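Long-range contact in acetyl-CoA acetyltransferase (Bacillus anthracis, PDB 3SS6), which probably catalyses the reversible, thiolase-type condensation of two acetyl-CoA molecules into acetoacetyl-CoA with release of coenzyme A: residues G279-G284 / G386-I391. Numbering follows the deposited sequence.
Sequences GYSVAG and GVALFI
Phe390 reaches across to Gly279, its ring edge drawn up to a residue that has no side chain to compete for the space. Its CG lies beside its own backbone N (chi1 -62°), bringing CD2 within 3.6 Å of Gly279 O and CE2 within 3.8 Å of Ser281 OG, both oxygens close to the ring plane. On this same face Ala388 CB sits 3.6 Å from Ser281 OG. The buried hydroxyl is satisfied by a hydrogen bond to Ala297 O of helix 294-305, whose Leu302 also meets Phe390. The strands are antiparallel neighbours in the mixed sheet of the thiolase fold, the beta layer of an alpha-beta-alpha sandwich. Ser281 and Ala388 form a hydrogen-bonded pair, Ser281 N to Ala388 O at 2.9 Å, and Ala283 and Gly386 form another of similar length. The bond from Phe390 N to Gly279 O is sound at 2.9 Å, but that from Gly279 N to Phe390 O is weak at 3.4 Å. Side-chain packing is looser on the other face: Leu389 CD1 stands 4.0 Å from Tyr280 CB, and Val282 CG2 4.2 Å from Val387 CG1. Val282 and Val387 meet Met99 of helix 93-107, while Leu389 meets Thr360 of helix 352-370. Partly exposed Val282 also packs on Thr83 of the second subunit, and Tyr280 on its Val109. Tyr280 directs its ring away from Leu389, and its hydroxyl bonds to Gln106 OE1.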
ATOM      1  N   GLY A 279      23.387  27.313  30.149  1.00 16.79           N
ATOM      2  CA  GLY A 279      24.266  26.442  29.381  1.00 17.78           C
ATOM      3  C   GLY A 279      23.551  25.248  28.787  1.00 15.39           C
ATOM      4  O   GLY A 279      22.407  24.973  29.118  1.00 15.46           O
ATOM      5  N   TYR A 280      24.228  24.551  27.882  1.00 16.37           N
ATOM      6  CA  TYR A 280      23.697  23.326  27.297  1.00 15.45           C
ATOM      7  C   TYR A 280      24.850  22.504  26.772  1.00 15.43           C
ATOM      8  O   TYR A 280      25.924  23.046  26.483  1.00 18.17           O
ATOM      9  CB  TYR A 280      22.677  23.617  26.175  1.00 15.44           C
ATOM     10  CG  TYR A 280      23.092  24.742  25.250  1.00 16.90           C
ATOM     11  CD1 TYR A 280      23.929  24.507  24.163  1.00 15.26           C
ATOM     12  CD2 TYR A 280      22.663  26.046  25.477  1.00 18.13           C
ATOM     13  CE1 TYR A 280      24.318  25.541  23.332  1.00 17.25           C
ATOM     14  CE2 TYR A 280      23.046  27.080  24.650  1.00 16.94           C
ATOM     15  CZ  TYR A 280      23.875  26.820  23.573  1.00 17.62           C
ATOM     16  OH  TYR A 280      24.280  27.842  22.742  1.00 20.92           O
ATOM     17  N   SER A 281      24.643  21.194  26.656  1.00 15.90           N
ATOM     18  CA  SER A 281      25.719  20.309  26.244  1.00 16.20           C
ATOM     19  C   SER A 281      25.196  19.080  25.503  1.00 17.71           C
ATOM     20  O   SER A 281      24.049  18.667  25.688  1.00 19.71           O
ATOM     21  CB  SER A 281      26.521  19.873  27.465  1.00 20.76           C
ATOM     22  OG  SER A 281      25.657  19.277  28.411  1.00 21.40           O
ATOM     23  N   VAL A 282      26.060  18.505  24.672  1.00 17.11           N
ATOM     24  CA  VAL A 282      25.718  17.340  23.853  1.00 16.53           C
ATOM     25  C   VAL A 282      26.879  16.349  23.910  1.00 17.81           C
ATOM     26  O   VAL A 282      28.039  16.736  23.745  1.00 22.20           O
ATOM     27  CB  VAL A 282      25.490  17.753  22.377  1.00 18.67           C
ATOM     28  CG1 VAL A 282      25.221  16.535  21.509  1.00 19.71           C
ATOM     29  CG2 VAL A 282      24.338  18.748  22.270  1.00 17.83           C
ATOM     30  N   ALA A 283      26.578  15.074  24.141  1.00 16.39           N
ATOM     31  CA  ALA A 283      27.634  14.058  24.205  1.00 17.47           C
ATOM     32  C   ALA A 283      27.244  12.817  23.409  1.00 19.53           C
ATOM     33  O   ALA A 283      26.096  12.382  23.450  1.00 21.29           O
ATOM     34  CB  ALA A 283      27.925  13.690  25.667  1.00 21.27           C
ATOM     35  N   GLY A 284      28.191  12.265  22.661  1.00 17.70           N
ATOM     36  CA  GLY A 284      27.931  11.046  21.912  1.00 20.17           C
ATOM     37  C   GLY A 284      28.427   9.788  22.604  1.00 21.91           C
ATOM     38  O   GLY A 284      29.544   9.748  23.124  1.00 23.37           O
ATOM     39  N   GLY A 386      23.415  12.107  24.249  1.00 16.51           N
ATOM     40  CA  GLY A 386      22.820  12.700  25.433  1.00 14.52           C
ATOM     41  C   GLY A 386      22.828  14.205  25.262  1.00 15.43           C
ATOM     42  O   GLY A 386      23.770  14.756  24.704  1.00 15.82           O
ATOM     43  N   VAL A 387      21.785  14.872  25.738  1.00 15.18           N
ATOM     44  CA  VAL A 387      21.719  16.325  25.660  1.00 15.22           C
ATOM     45  C   VAL A 387      21.276  16.844  27.018  1.00 14.65           C
ATOM     46  O   VAL A 387      20.450  16.218  27.670  1.00 14.69           O
ATOM     47  CB  VAL A 387      20.730  16.775  24.571  1.00 15.44           C
ATOM     48  CG1 VAL A 387      20.725  18.294  24.442  1.00 14.88           C
ATOM     49  CG2 VAL A 387      21.099  16.125  23.238  1.00 15.65           C
ATOM     50  N   ALA A 388      21.859  17.959  27.459  1.00 14.58           N
ATOM     51  CA  ALA A 388      21.476  18.558  28.738  1.00 15.95           C
ATOM     52  C   ALA A 388      21.338  20.072  28.629  1.00 16.30           C
ATOM     53  O   ALA A 388      22.096  20.735  27.908  1.00 18.70           O
ATOM     54  CB  ALA A 388      22.480  18.189  29.833  1.00 18.64           C
ATOM     55  N   LEU A 389      20.365  20.606  29.362  1.00 14.17           N
ATOM     56  CA  LEU A 389      20.055  22.023  29.351  1.00 14.40           C
ATOM     57  C   LEU A 389      20.063  22.524  30.791  1.00 14.50           C
ATOM     58  O   LEU A 389      19.488  21.892  31.678  1.00 15.20           O
ATOM     59  CB  LEU A 389      18.669  22.233  28.721  1.00 15.25           C
ATOM     60  CG  LEU A 389      18.196  23.680  28.592  1.00 16.56           C
ATOM     61  CD1 LEU A 389      19.131  24.481  27.701  1.00 16.71           C
ATOM     62  CD2 LEU A 389      16.771  23.702  28.042  1.00 16.13           C
ATOM     63  N   PHE A 390      20.736  23.648  31.024  1.00 13.76           N
ATOM     64  CA  PHE A 390      20.944  24.168  32.377  1.00 14.22           C
ATOM     65  C   PHE A 390      20.246  25.511  32.484  1.00 15.89           C
ATOM     66  O   PHE A 390      20.519  26.414  31.695  1.00 16.26           O
ATOM     67  CB  PHE A 390      22.442  24.304  32.658  1.00 14.77           C
ATOM     68  CG  PHE A 390      23.171  22.997  32.597  1.00 18.47           C
ATOM     69  CD1 PHE A 390      23.489  22.310  33.758  1.00 18.26           C
ATOM     70  CD2 PHE A 390      23.487  22.429  31.368  1.00 18.32           C
ATOM     71  CE1 PHE A 390      24.143  21.079  33.696  1.00 17.90           C
ATOM     72  CE2 PHE A 390      24.131  21.199  31.293  1.00 16.85           C
ATOM     73  CZ  PHE A 390      24.469  20.526  32.455  1.00 18.15           C
ATOM     74  N   ILE A 391      19.320  25.626  33.430  1.00 15.04           N
ATOM     75  CA  ILE A 391      18.518  26.838  33.543  1.00 15.46           C
ATOM     76  C   ILE A 391      18.461  27.365  34.974  1.00 17.65           C
ATOM     77  O   ILE A 391      18.720  26.633  35.937  1.00 17.85           O
ATOM     78  CB  ILE A 391      17.075  26.623  33.047  1.00 17.05           C
ATOM     79  CG1 ILE A 391      16.346  25.624  33.939  1.00 17.37           C
ATOM     80  CG2 ILE A 391      17.055  26.155  31.589  1.00 17.35           C
ATOM     81  CD1 ILE A 391      14.851  25.583  33.676  1.00 19.08           C
TER